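Local coordinates for Xaa-Pro Dipeptidase (PDB 2QS8), which probably hydrolyses dipeptides or other short peptides as a metal-dependent carboxypeptidase of the amidohydrolase superfamily, and binds methionine in its active site, at residues L65-V70 and F325-G330; T108-V113 and A133-F138; A233-G238 and I253-F258; Y274-S279 and V321-G326; A381-V386 and V402-G407. One frame throughout, in Å; residues are numbered along the deposited sequence.

Contact 1 (L65-V70 and F325-G330). With MG (magnesium ion), chain C; MET (methionine), chain D.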
# COMPACT_ATOMS: atom_id res chain seq x y z
N LEU A 65 15.96 8.21 -41.02
CA LEU A 65 14.75 7.46 -40.68
C LEU A 65 14.62 7.16 -39.18
O LEU A 65 15.62 7.09 -38.46
CB LEU A 65 14.74 6.15 -41.49
CG LEU A 65 14.80 6.35 -43.01
CD1 LEU A 65 14.93 5.00 -43.70
CD2 LEU A 65 13.56 7.09 -43.49
N MSE A 66 13.38 6.99 -38.72
CA MSE A 66 13.11 6.72 -37.31
C MSE A 66 12.25 5.47 -37.08
O MSE A 66 11.29 5.22 -37.81
CB MSE A 66 12.42 7.92 -36.69
CG MSE A 66 13.28 9.15 -36.65
SE MSE A 66 12.43 10.60 -35.63
CE MSE A 66 13.17 12.15 -36.57
N ASP A 67 12.59 4.70 -36.06
CA ASP A 67 11.84 3.49 -35.71
C ASP A 67 11.35 3.69 -34.27
O ASP A 67 12.13 3.74 -33.34
CB ASP A 67 12.75 2.25 -35.80
CG ASP A 67 11.97 0.94 -35.77
OD1 ASP A 67 10.91 0.89 -35.12
OD2 ASP A 67 12.44 -0.04 -36.39
N MSE A 68 10.03 3.82 -34.11
CA MSE A 68 9.43 4.06 -32.80
C MSE A 68 9.33 2.84 -31.89
O MSE A 68 8.80 2.95 -30.78
CB MSE A 68 8.02 4.62 -32.98
CG MSE A 68 7.90 5.90 -33.78
SE MSE A 68 8.90 7.27 -32.82
CE MSE A 68 7.82 7.60 -31.24
N HIS A 69 9.82 1.68 -32.33
CA HIS A 69 9.69 0.48 -31.50
C HIS A 69 10.77 -0.56 -31.74
O HIS A 69 10.63 -1.45 -32.59
CB HIS A 69 8.30 -0.13 -31.75
CG HIS A 69 7.86 -1.11 -30.71
ND1 HIS A 69 6.68 -0.97 -30.02
CD2 HIS A 69 8.41 -2.27 -30.28
CE1 HIS A 69 6.52 -2.01 -29.21
NE2 HIS A 69 7.55 -2.81 -29.35
N VAL A 70 11.86 -0.45 -30.99
CA VAL A 70 12.96 -1.39 -31.14
C VAL A 70 13.41 -1.91 -29.77
O VAL A 70 13.17 -1.26 -28.75
CB VAL A 70 14.19 -0.76 -31.86
CG1 VAL A 70 13.79 -0.29 -33.26
CG2 VAL A 70 14.74 0.40 -31.04
N PHE A 325 6.04 5.23 -37.88
CA PHE A 325 6.84 4.04 -38.16
C PHE A 325 7.39 3.29 -36.93
O PHE A 325 8.06 3.88 -36.08
CB PHE A 325 8.01 4.44 -39.07
CG PHE A 325 8.73 3.27 -39.67
CD1 PHE A 325 8.34 2.77 -40.90
CD2 PHE A 325 9.82 2.70 -39.03
CE1 PHE A 325 9.03 1.72 -41.49
CE2 PHE A 325 10.51 1.66 -39.60
CZ PHE A 325 10.11 1.16 -40.84
N GLY A 326 7.11 1.99 -36.87
CA GLY A 326 7.56 1.15 -35.77
C GLY A 326 7.55 -0.32 -36.16
O GLY A 326 6.55 -0.82 -36.66
N THR A 327 8.65 -1.03 -35.91
CA THR A 327 8.77 -2.42 -36.33
C THR A 327 8.77 -3.54 -35.28
O THR A 327 8.41 -4.68 -35.57
CB THR A 327 10.07 -2.59 -37.14
OG1 THR A 327 11.19 -2.49 -36.25
CG2 THR A 327 10.19 -1.45 -38.18
N ASP A 328 9.20 -3.21 -34.06
CA ASP A 328 9.32 -4.18 -32.98
C ASP A 328 10.51 -5.08 -33.30
O ASP A 328 10.50 -6.30 -33.05
CB ASP A 328 8.04 -5.01 -32.80
CG ASP A 328 7.96 -5.69 -31.43
OD1 ASP A 328 8.87 -5.49 -30.59
OD2 ASP A 328 6.98 -6.42 -31.17
N ALA A 329 11.54 -4.47 -33.88
CA ALA A 329 12.79 -5.15 -34.19
C ALA A 329 13.36 -5.60 -32.84
O ALA A 329 13.49 -4.80 -31.92
CB ALA A 329 13.75 -4.20 -34.89
N GLY A 330 13.71 -6.85 -32.73
CA GLY A 330 14.19 -7.44 -31.49
C GLY A 330 13.43 -8.75 -31.39
O GLY A 330 13.79 -9.66 -30.65
MG MG C . 8.00 -4.88 -28.20
N MET D . 6.16 -8.23 -28.96
CA MET D . 4.71 -8.37 -29.29
C MET D . 4.02 -9.38 -28.38
O MET D . 2.78 -9.29 -28.24
CB MET D . 4.55 -8.81 -30.74
CG MET D . 3.12 -8.92 -31.18
SD MET D . 3.01 -9.22 -32.91
CE MET D . 3.57 -7.65 -33.52
OXT MET D . 4.72 -10.26 -27.83
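H69 and D328 run side by side to one magnesium ion. H69 NE2 lies 2.4 Å from the ion and D328 OD1 lies 2.6 Å from it. Imidazole and carboxylate planes stand 66° apart, and the close approach of NE2 to OD1 follows from the shared metal, not from a hydrogen bond. H69 has CG anti to its backbone N (chi1 -163°), which carries the ring past D328 CB to the ion; a bond from ND1 to E254 OE1 fixes its rotation. The second oxygen of D328 serves the ligand: the amino N of the bound methionine donates to OD2 at 3.0 Å.

The hydrogen bonds centre on the D67 carboxylate, which grips T327 twice. T327 OG1 gives its proton to the syn lone pair of D67 OD2 at 2.8 Å, and T327 N reaches D67 OD1 at 3.1 Å. H69 N meets the same OD1 from the opposite face of the carboxylate, closing an Asx turn at the corner of the chain. Between backbones, M68 N bonds to F325 O (2.8 Å) and D328 N to H69 O (2.7 Å), with A329 N adding a weak bond to that oxygen.

Ring and methyl contacts are slighter. The F325 ring turns its edge to D67 CA, and M66 O lies obliquely to it, 3.2 Å from F325 CD2, while F107 and F341 meet the ring from elsewhere. V70 CG1 touches A329 CB.

H69 and H71 form the His-X-His pair after the first barrel strand of amidohydrolases; with D328 from the far end of the barrel sequence they make up this metal site.

Contact 2 (T108-V113 and A133-F138)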
# COMPACT_ATOMS: atom_id res chain seq x y z
N THR A 108 18.65 6.81 -38.05
CA THR A 108 19.46 7.68 -37.22
C THR A 108 18.84 7.97 -35.85
O THR A 108 19.52 8.43 -34.94
CB THR A 108 19.73 9.01 -37.97
OG1 THR A 108 18.49 9.54 -38.46
CG2 THR A 108 20.70 8.77 -39.12
N THR A 109 17.55 7.71 -35.71
CA THR A 109 16.89 7.93 -34.44
C THR A 109 15.94 6.77 -34.19
O THR A 109 15.24 6.34 -35.11
CB THR A 109 16.08 9.26 -34.41
OG1 THR A 109 16.95 10.37 -34.59
CG2 THR A 109 15.38 9.42 -33.06
N VAL A 110 15.93 6.25 -32.96
CA VAL A 110 15.03 5.16 -32.61
C VAL A 110 14.47 5.37 -31.21
O VAL A 110 15.06 6.08 -30.39
CB VAL A 110 15.73 3.76 -32.64
CG1 VAL A 110 16.24 3.46 -34.04
CG2 VAL A 110 16.88 3.72 -31.65
N ARG A 111 13.32 4.76 -30.95
CA ARG A 111 12.70 4.81 -29.65
C ARG A 111 12.71 3.36 -29.11
O ARG A 111 11.98 2.51 -29.62
CB ARG A 111 11.25 5.32 -29.75
CG ARG A 111 10.58 5.59 -28.41
CD ARG A 111 9.11 6.04 -28.53
NE ARG A 111 8.27 5.01 -29.12
CZ ARG A 111 6.95 5.01 -29.09
NH1 ARG A 111 6.29 5.99 -28.49
NH2 ARG A 111 6.27 4.00 -29.62
N GLN A 112 13.57 3.07 -28.13
CA GLN A 112 13.60 1.73 -27.54
C GLN A 112 12.51 1.69 -26.48
O GLN A 112 12.55 2.42 -25.49
CB GLN A 112 14.95 1.43 -26.87
CG GLN A 112 14.95 0.06 -26.20
CD GLN A 112 16.06 -0.84 -26.70
OE1 GLN A 112 16.48 -0.74 -27.86
NE2 GLN A 112 16.54 -1.73 -25.84
N VAL A 113 11.53 0.83 -26.68
CA VAL A 113 10.44 0.73 -25.74
C VAL A 113 10.44 -0.57 -24.95
O VAL A 113 9.45 -1.30 -24.96
CB VAL A 113 9.08 0.91 -26.45
CG1 VAL A 113 8.91 2.37 -26.88
CG2 VAL A 113 9.02 0.00 -27.67
N ALA A 133 29.59 4.62 -32.00
CA ALA A 133 28.61 5.07 -32.97
C ALA A 133 27.27 4.35 -32.83
O ALA A 133 27.20 3.18 -32.44
CB ALA A 133 29.16 4.87 -34.36
N GLY A 134 26.20 5.07 -33.16
CA GLY A 134 24.86 4.53 -33.07
C GLY A 134 23.83 5.60 -33.37
O GLY A 134 24.17 6.75 -33.63
N PRO A 135 22.54 5.26 -33.32
CA PRO A 135 21.49 6.24 -33.59
C PRO A 135 21.19 7.06 -32.34
O PRO A 135 21.75 6.80 -31.27
CB PRO A 135 20.32 5.36 -33.98
CG PRO A 135 20.47 4.21 -33.01
CD PRO A 135 21.96 3.93 -33.03
N ARG A 136 20.34 8.07 -32.48
CA ARG A 136 19.93 8.87 -31.33
C ARG A 136 18.91 7.97 -30.65
O ARG A 136 17.93 7.55 -31.28
CB ARG A 136 19.26 10.17 -31.78
CG ARG A 136 20.17 11.16 -32.46
CD ARG A 136 19.38 12.34 -33.05
NE ARG A 136 20.22 13.12 -33.96
CZ ARG A 136 21.16 13.98 -33.57
NH1 ARG A 136 21.40 14.18 -32.28
NH2 ARG A 136 21.88 14.62 -34.47
N ILE A 137 19.14 7.65 -29.39
CA ILE A 137 18.23 6.76 -28.68
C ILE A 137 17.38 7.43 -27.62
O ILE A 137 17.87 8.20 -26.80
CB ILE A 137 19.00 5.60 -27.99
CG1 ILE A 137 19.78 4.79 -29.04
CG2 ILE A 137 18.02 4.71 -27.23
CD1 ILE A 137 20.60 3.64 -28.43
N PHE A 138 16.09 7.12 -27.65
CA PHE A 138 15.15 7.62 -26.67
C PHE A 138 14.58 6.35 -26.05
O PHE A 138 13.88 5.57 -26.70
CB PHE A 138 14.09 8.48 -27.34
CG PHE A 138 14.64 9.76 -27.91
CD1 PHE A 138 15.05 9.84 -29.22
CD2 PHE A 138 14.77 10.89 -27.10
CE1 PHE A 138 15.59 11.01 -29.73
CE2 PHE A 138 15.31 12.08 -27.61
CZ PHE A 138 15.71 12.13 -28.93
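T109 lies against R136 and F138, its hydroxyl and methyl each taking one neighbour. The parallel backbones satisfy one another in four bonds. R136 N gives to T108 O at 2.6 Å, V110 N to R136 O at 2.9 Å, F138 N to V110 O at 3.1 Å, and Q112 N to F138 O at 2.9 Å. T109 and R111 turn their backbone polar groups the other way, to D67 and V70.

With CG2 anti to the backbone N, T109 sets this methyl in the plane of the F138 ring, 3.7 Å from CE1, and OG1 beside R136 CD at 3.5 Å. Trimming T109 to an alanine removes both atoms and is likely to leave a gap at the phenyl edge and the arginine chain less firmly placed. On the face carrying V110 and I137, V110 CG2 meets I137 and P135 CG (3.9 Å).

Outside, R136 is held by acids near the C-terminal strands, D382 included; R111 has a salt bridge to E254 and hydrogen bonds to M68 O and S252; Q112 OE1 accepts from F72 N. Main-chain bonds thus hold this beta-alpha-beta unit's two strands, leaving both arginines to tie it to the rest of the fold.

Contact 3 (A233-G238 and I253-F258). With MET (methionine), chain D.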
# COMPACT_ATOMS: atom_id res chain seq x y z
N ALA A 233 4.20 5.21 -24.27
CA ALA A 233 3.97 4.26 -25.36
C ALA A 233 3.18 3.11 -24.71
O ALA A 233 3.43 2.76 -23.56
CB ALA A 233 5.29 3.76 -25.92
N VAL A 234 2.25 2.51 -25.44
CA VAL A 234 1.43 1.45 -24.87
C VAL A 234 1.23 0.18 -25.70
O VAL A 234 0.66 0.21 -26.79
CB VAL A 234 0.02 2.01 -24.50
CG1 VAL A 234 -0.85 0.92 -23.86
CG2 VAL A 234 0.16 3.19 -23.55
N HIS A 235 1.71 -0.94 -25.17
CA HIS A 235 1.52 -2.24 -25.82
C HIS A 235 0.03 -2.57 -25.65
O HIS A 235 -0.50 -2.46 -24.55
CB HIS A 235 2.36 -3.31 -25.11
CG HIS A 235 1.98 -4.71 -25.45
ND1 HIS A 235 2.64 -5.46 -26.39
CD2 HIS A 235 1.01 -5.51 -24.95
CE1 HIS A 235 2.10 -6.66 -26.46
NE2 HIS A 235 1.10 -6.72 -25.60
N ALA A 236 -0.64 -2.97 -26.73
CA ALA A 236 -2.05 -3.32 -26.63
C ALA A 236 -2.57 -4.08 -27.84
O ALA A 236 -2.49 -3.60 -28.97
CB ALA A 236 -2.88 -2.08 -26.41
N HIS A 237 -3.11 -5.27 -27.60
CA HIS A 237 -3.67 -6.09 -28.65
C HIS A 237 -5.19 -6.08 -28.50
O HIS A 237 -5.91 -5.82 -29.47
CB HIS A 237 -3.16 -7.54 -28.55
CG HIS A 237 -1.71 -7.69 -28.87
ND1 HIS A 237 -1.18 -7.38 -30.11
CD2 HIS A 237 -0.67 -8.16 -28.13
CE1 HIS A 237 0.12 -7.65 -30.11
NE2 HIS A 237 0.45 -8.13 -28.93
N GLY A 238 -5.68 -6.36 -27.29
CA GLY A 238 -7.11 -6.38 -27.03
C GLY A 238 -7.66 -4.97 -27.08
O GLY A 238 -7.00 -4.02 -26.65
N ILE A 253 -0.10 3.82 -29.32
CA ILE A 253 -0.54 2.45 -29.12
C ILE A 253 0.34 1.60 -30.04
O ILE A 253 0.45 1.88 -31.24
CB ILE A 253 -2.01 2.26 -29.54
CG1 ILE A 253 -2.95 3.06 -28.63
CG2 ILE A 253 -2.35 0.78 -29.53
CD1 ILE A 253 -2.83 2.71 -27.16
N GLU A 254 0.98 0.58 -29.48
CA GLU A 254 1.83 -0.30 -30.28
C GLU A 254 1.03 -1.54 -30.66
O GLU A 254 0.27 -2.07 -29.85
CB GLU A 254 3.06 -0.71 -29.47
CG GLU A 254 3.70 0.41 -28.64
CD GLU A 254 4.25 1.56 -29.48
OE1 GLU A 254 5.09 1.29 -30.37
OE2 GLU A 254 3.86 2.72 -29.25
N HIS A 255 1.19 -2.01 -31.90
CA HIS A 255 0.49 -3.20 -32.40
C HIS A 255 -1.03 -3.03 -32.65
O HIS A 255 -1.49 -3.26 -33.77
CB HIS A 255 0.71 -4.38 -31.43
CG HIS A 255 2.09 -4.44 -30.86
ND1 HIS A 255 3.22 -4.44 -31.65
CD2 HIS A 255 2.52 -4.51 -29.58
CE1 HIS A 255 4.29 -4.50 -30.87
NE2 HIS A 255 3.89 -4.54 -29.62
N GLY A 256 -1.77 -2.65 -31.61
CA GLY A 256 -3.21 -2.46 -31.72
C GLY A 256 -3.95 -3.48 -32.57
O GLY A 256 -4.91 -3.16 -33.28
N THR A 257 -3.52 -4.74 -32.47
CA THR A 257 -4.06 -5.84 -33.25
C THR A 257 -5.58 -5.93 -33.39
O THR A 257 -6.07 -6.08 -34.50
CB THR A 257 -3.52 -7.18 -32.70
OG1 THR A 257 -2.09 -7.12 -32.67
CG2 THR A 257 -3.98 -8.35 -33.56
N PHE A 258 -6.31 -5.86 -32.29
CA PHE A 258 -7.77 -5.97 -32.37
C PHE A 258 -8.47 -4.64 -32.17
O PHE A 258 -9.56 -4.55 -31.58
CB PHE A 258 -8.25 -7.02 -31.37
CG PHE A 258 -7.57 -8.34 -31.52
CD1 PHE A 258 -7.75 -9.11 -32.67
CD2 PHE A 258 -6.69 -8.80 -30.54
CE1 PHE A 258 -7.07 -10.31 -32.84
CE2 PHE A 258 -6.01 -9.99 -30.70
CZ PHE A 258 -6.19 -10.75 -31.85
N MET D . 6.16 -8.23 -28.96
CA MET D . 4.71 -8.37 -29.29
C MET D . 4.02 -9.38 -28.38
O MET D . 2.78 -9.29 -28.24
CB MET D . 4.55 -8.81 -30.74
CG MET D . 3.12 -8.92 -31.18
SD MET D . 3.01 -9.22 -32.91
CE MET D . 3.57 -7.65 -33.52
OXT MET D . 4.72 -10.26 -27.83
O HOH W 1 5.16 -5.01 -27.34
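H237 and T257 join through their side chains, ND1 lying 2.7 Å from OG1 in a hydrogen bond whose donor could be either. This partner steadies the ring while its other nitrogen works on the ligand: H237 NE2 donates to O of the bound methionine at 2.7 Å, nearly straight at 166°. The same carboxylate oxygen lies near the edge of the H235 ring, 3.2 Å from CE1. A water spans H235 ND1 and H255 NE2, 2.7 Å from each; the remaining nitrogens are held outside, H235 NE2 by G199 O and H255 ND1 by T277 OG1. On the H235 face too, E254, bent at chi2, lays CG along the V234 carbonyl, its OE2 shared by R111 and S252.

Among the rings themselves, H235 and H255 meet obliquely with planes 73° apart, whereas H237 and H255 are near parallel but slid past each other with little overlap. H255 has E254 CB over one face and the methionine CB over the opposite one.

Strands 231-236 and 252-253 are parallel neighbours in the TIM barrel, linked by helix 239-248, and the histidines stand at their C-terminal ends, where such barrels carry the active site. The backbones pair through E254 N to V234 O (2.7 Å), a weak bond from A236 N to E254 O, and, beyond the strands, F258 N to H237 O (2.8 Å).

Apolar contacts gather on the face of V234 and I253. V234 CB meets I253 CD1 at 4.0 Å, and A236 CB sits near I253 CG2, both under helix 239-248. F258 rests its ring face on T257 CG2.

Contact 4 (Y274-S279 and V321-G326)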
# COMPACT_ATOMS: atom_id res chain seq x y z
N TYR A 274 -0.46 5.61 -33.89
CA TYR A 274 -0.53 4.16 -34.06
C TYR A 274 0.79 3.65 -34.64
O TYR A 274 1.19 4.05 -35.73
CB TYR A 274 -1.69 3.78 -34.99
CG TYR A 274 -1.79 2.28 -35.28
CD1 TYR A 274 -2.26 1.82 -36.50
CD2 TYR A 274 -1.42 1.34 -34.33
CE1 TYR A 274 -2.37 0.46 -36.77
CE2 TYR A 274 -1.53 -0.03 -34.58
CZ TYR A 274 -2.00 -0.46 -35.80
OH TYR A 274 -2.11 -1.81 -36.05
N VAL A 275 1.47 2.77 -33.91
CA VAL A 275 2.73 2.16 -34.34
C VAL A 275 2.39 0.69 -34.58
O VAL A 275 2.40 -0.12 -33.66
CB VAL A 275 3.79 2.28 -33.24
CG1 VAL A 275 5.13 1.81 -33.75
CG2 VAL A 275 3.87 3.69 -32.75
N PRO A 276 2.10 0.33 -35.83
CA PRO A 276 1.73 -1.03 -36.23
C PRO A 276 2.66 -2.22 -36.00
O PRO A 276 2.19 -3.26 -35.55
CB PRO A 276 1.37 -0.86 -37.70
CG PRO A 276 2.30 0.21 -38.15
CD PRO A 276 2.24 1.20 -37.01
N THR A 277 3.94 -2.09 -36.30
CA THR A 277 4.87 -3.21 -36.17
C THR A 277 4.33 -4.40 -36.96
O THR A 277 4.21 -5.52 -36.44
CB THR A 277 5.11 -3.66 -34.69
OG1 THR A 277 3.93 -4.31 -34.17
CG2 THR A 277 5.49 -2.46 -33.83
N ILE A 278 3.98 -4.15 -38.21
CA ILE A 278 3.47 -5.20 -39.08
C ILE A 278 4.49 -6.33 -39.20
O ILE A 278 4.13 -7.50 -39.15
CB ILE A 278 3.13 -4.68 -40.49
CG1 ILE A 278 2.13 -3.53 -40.41
CG2 ILE A 278 2.55 -5.81 -41.34
CD1 ILE A 278 1.90 -2.82 -41.72
N SER A 279 5.76 -5.96 -39.36
CA SER A 279 6.85 -6.94 -39.50
C SER A 279 6.80 -8.00 -38.41
O SER A 279 6.77 -9.20 -38.70
CB SER A 279 8.21 -6.24 -39.44
OG SER A 279 8.40 -5.39 -40.55
N VAL A 321 -6.41 7.38 -38.89
CA VAL A 321 -5.69 7.32 -37.62
C VAL A 321 -4.23 7.72 -37.85
O VAL A 321 -3.61 7.29 -38.81
CB VAL A 321 -5.73 5.89 -37.03
CG1 VAL A 321 -4.83 5.81 -35.80
CG2 VAL A 321 -7.15 5.51 -36.68
N LYS A 322 -3.69 8.55 -36.97
CA LYS A 322 -2.30 8.98 -37.11
C LYS A 322 -1.39 7.75 -36.99
O LYS A 322 -1.60 6.89 -36.14
CB LYS A 322 -1.95 10.01 -36.05
CG LYS A 322 -2.80 11.27 -36.15
CD LYS A 322 -2.75 12.07 -34.86
CE LYS A 322 -1.45 12.82 -34.73
NZ LYS A 322 -1.41 13.91 -35.74
N ILE A 323 -0.38 7.69 -37.85
CA ILE A 323 0.53 6.57 -37.88
C ILE A 323 2.00 6.98 -37.90
O ILE A 323 2.40 7.86 -38.65
CB ILE A 323 0.24 5.68 -39.11
CG1 ILE A 323 -1.10 4.96 -38.92
CG2 ILE A 323 1.37 4.69 -39.33
CD1 ILE A 323 -1.55 4.13 -40.11
N ALA A 324 2.79 6.32 -37.05
CA ALA A 324 4.23 6.56 -36.97
C ALA A 324 4.94 5.22 -37.14
O ALA A 324 4.48 4.19 -36.62
CB ALA A 324 4.59 7.19 -35.63
N PHE A 325 6.04 5.23 -37.88
CA PHE A 325 6.84 4.04 -38.16
C PHE A 325 7.39 3.29 -36.93
O PHE A 325 8.06 3.88 -36.08
CB PHE A 325 8.01 4.44 -39.07
CG PHE A 325 8.73 3.27 -39.67
CD1 PHE A 325 8.34 2.77 -40.90
CD2 PHE A 325 9.82 2.70 -39.03
CE1 PHE A 325 9.03 1.72 -41.49
CE2 PHE A 325 10.51 1.66 -39.60
CZ PHE A 325 10.11 1.16 -40.84
N GLY A 326 7.11 1.99 -36.87
CA GLY A 326 7.56 1.15 -35.77
C GLY A 326 7.55 -0.32 -36.16
O GLY A 326 6.55 -0.82 -36.66
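V275 and G326 make the tightest join, with V275 CG1 only 3.2 Å from G326 CA. CG1 stands anti to the backbone N of V275 (chi1 -173°), which drives this methyl straight at the glycine; a CB on G326 would collide with it. T277 packs next to it, its CG2 3.4 Å from G326 O. The side chain also touches the bound methionine, so the threonine belongs to the pocket wall.

Strand 273-275 bridges once to the run before the metal-binding D328, which stands where the last strand of the TIM barrel would be expected. Around that bridge Y274 N donates to K322 O at 2.8 Å, and A324 N to Y274 O at 3.1 Å, arriving from above the carbonyl plane.

Away from the glycine the fit slackens. Y274 and I323 run alongside each other in one direction, with CD1 of the tyrosine 4.1 Å from CG1 of the isoleucine, and Y274 CB meets V321 CG1 at 3.8 Å. The phenol runs on to bond H255 O through its OH. K322, at the partly exposed end, gives its carbonyl to the contact while its amine end leads away from strand 273-275.

Contact 5 (A381-V386 and V402-G407)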
# COMPACT_ATOMS: atom_id res chain seq x y z
N ALA A 381 21.45 18.09 -38.95
CA ALA A 381 21.91 17.38 -40.13
C ALA A 381 21.94 15.85 -40.02
O ALA A 381 23.00 15.25 -39.85
CB ALA A 381 23.30 17.90 -40.54
N ASP A 382 20.76 15.25 -40.13
CA ASP A 382 20.61 13.80 -40.10
C ASP A 382 20.07 13.44 -41.48
O ASP A 382 18.90 13.68 -41.78
CB ASP A 382 19.61 13.39 -39.01
CG ASP A 382 20.24 13.26 -37.64
OD1 ASP A 382 21.34 13.82 -37.42
OD2 ASP A 382 19.63 12.60 -36.76
N LEU A 383 20.93 12.88 -42.33
CA LEU A 383 20.53 12.53 -43.68
C LEU A 383 21.03 11.17 -44.15
O LEU A 383 22.08 10.68 -43.72
CB LEU A 383 21.02 13.58 -44.69
CG LEU A 383 20.81 15.07 -44.41
CD1 LEU A 383 21.89 15.56 -43.45
CD2 LEU A 383 20.88 15.85 -45.73
N ILE A 384 20.28 10.56 -45.06
CA ILE A 384 20.66 9.29 -45.62
C ILE A 384 20.49 9.38 -47.14
O ILE A 384 19.84 10.30 -47.64
CB ILE A 384 19.77 8.13 -45.10
CG1 ILE A 384 18.32 8.33 -45.56
CG2 ILE A 384 19.84 8.07 -43.58
CD1 ILE A 384 17.44 7.11 -45.37
N ALA A 385 21.07 8.43 -47.85
CA ALA A 385 20.97 8.41 -49.31
C ALA A 385 20.90 6.96 -49.76
O ALA A 385 21.35 6.07 -49.07
CB ALA A 385 22.17 9.09 -49.91
N VAL A 386 20.32 6.74 -50.94
CA VAL A 386 20.18 5.39 -51.48
C VAL A 386 20.12 5.48 -52.99
O VAL A 386 19.66 6.49 -53.53
CB VAL A 386 18.89 4.72 -50.96
CG1 VAL A 386 17.67 5.54 -51.37
CG2 VAL A 386 18.77 3.31 -51.50
N VAL A 402 24.43 5.62 -47.45
CA VAL A 402 25.00 6.84 -46.90
C VAL A 402 24.22 7.23 -45.66
O VAL A 402 23.00 7.33 -45.69
CB VAL A 402 24.96 8.03 -47.93
CG1 VAL A 402 25.40 9.33 -47.26
CG2 VAL A 402 25.89 7.73 -49.10
N VAL A 403 24.93 7.45 -44.57
CA VAL A 403 24.28 7.83 -43.33
C VAL A 403 25.06 8.96 -42.68
O VAL A 403 26.24 8.80 -42.36
CB VAL A 403 24.20 6.64 -42.33
CG1 VAL A 403 23.52 7.08 -41.04
CG2 VAL A 403 23.45 5.48 -42.96
N ILE A 404 24.39 10.10 -42.51
CA ILE A 404 24.99 11.27 -41.88
C ILE A 404 24.19 11.58 -40.63
O ILE A 404 22.96 11.65 -40.67
CB ILE A 404 24.96 12.50 -42.80
CG1 ILE A 404 25.76 12.21 -44.08
CG2 ILE A 404 25.56 13.70 -42.07
CD1 ILE A 404 25.71 13.31 -45.13
N LYS A 405 24.88 11.77 -39.52
CA LYS A 405 24.20 12.06 -38.26
C LYS A 405 24.91 13.21 -37.57
O LYS A 405 26.12 13.16 -37.36
CB LYS A 405 24.21 10.83 -37.37
CG LYS A 405 23.64 11.06 -35.98
CD LYS A 405 24.18 10.00 -35.03
CE LYS A 405 23.82 10.28 -33.59
NZ LYS A 405 24.54 9.35 -32.71
N ASP A 406 24.14 14.23 -37.22
CA ASP A 406 24.66 15.41 -36.55
C ASP A 406 25.75 16.08 -37.40
O ASP A 406 26.76 16.56 -36.87
CB ASP A 406 25.21 15.04 -35.17
CG ASP A 406 25.02 16.15 -34.15
OD1 ASP A 406 23.88 16.65 -34.01
OD2 ASP A 406 26.01 16.51 -33.48
N GLY A 407 25.54 16.11 -38.71
CA GLY A 407 26.50 16.73 -39.60
C GLY A 407 27.75 15.92 -39.88
O GLY A 407 28.66 16.41 -40.55
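D382 folds back on the turn that ends the opposing strand, meeting K405 and D406. Its CB stands 4.1 Å from I404 O. CG, anti to the carbonyl carbon at chi1 -85°, lies 4.0 Å from D406 N. OD1 then accepts from D406 N at 2.8 Å, the donor nearly on the C-O axis, and passes near K405 CA. OD2 carries on to R136 NE in a salt bridge. One carboxylate accepts from a turn amide and holds an arginine that also pairs with D406; between two acids of like charge, that guanidinium probably eases their repulsion. With an alanine instead of D382, the amide of D406 would probably lose its acceptor and R136 one of its two anionic mates.

On either side of this group the backbones pair. G407 N donates to A381 O at 2.9 Å, with A381 CB resting against the glycine. L383 and I404 form an antiparallel hydrogen-bonded pair, I404 N to L383 O at 2.7 Å and L383 N to I404 O at 2.9 Å. A385 N reaches V402 O at 3.1 Å, while A385 CB and V402 CB touch at 3.6 Å. I384 and V403, the non-hydrogen-bonded pair between them, barely meet through their CG2 methyls.

In the beta domain that both chain ends build beside the barrel, as in other amidohydrolases, strand 383-386 is flanked on its other edge by antiparallel strand 60-67, where I384 packs on L62 and L65. Strand 400-405 has 408-411 along its far edge, with L409 against V402 and I404. Toward the barrel, D382 touches T108 and T109, and K405 NZ reaches G134 O.

Overall arrangement
Contacts 1, 3 and 4 gather round the magnesium and methionine site, contact 1 nearest the chain's centre. Contacts 1 and 4 share F325 and G326; contact 3 joins both through E254 and H255. Contact 2 lies beside contact 1 in the same sheet, R111 linking it to contacts 1 and 3. Contact 5 is farthest out, about 31 Å from contact 3 between centres, yet tied to contact 2 by salt bridges and to contact 1 by L65 on I384. All five are largely buried. Their chemistry changes with place: histidines and acids serving metal and ligand in contacts 1 and 3, a tight aliphatic-on-glycine fit in contact 4, parallel backbone pairing in contact 2, antiparallel pairing in contact 5.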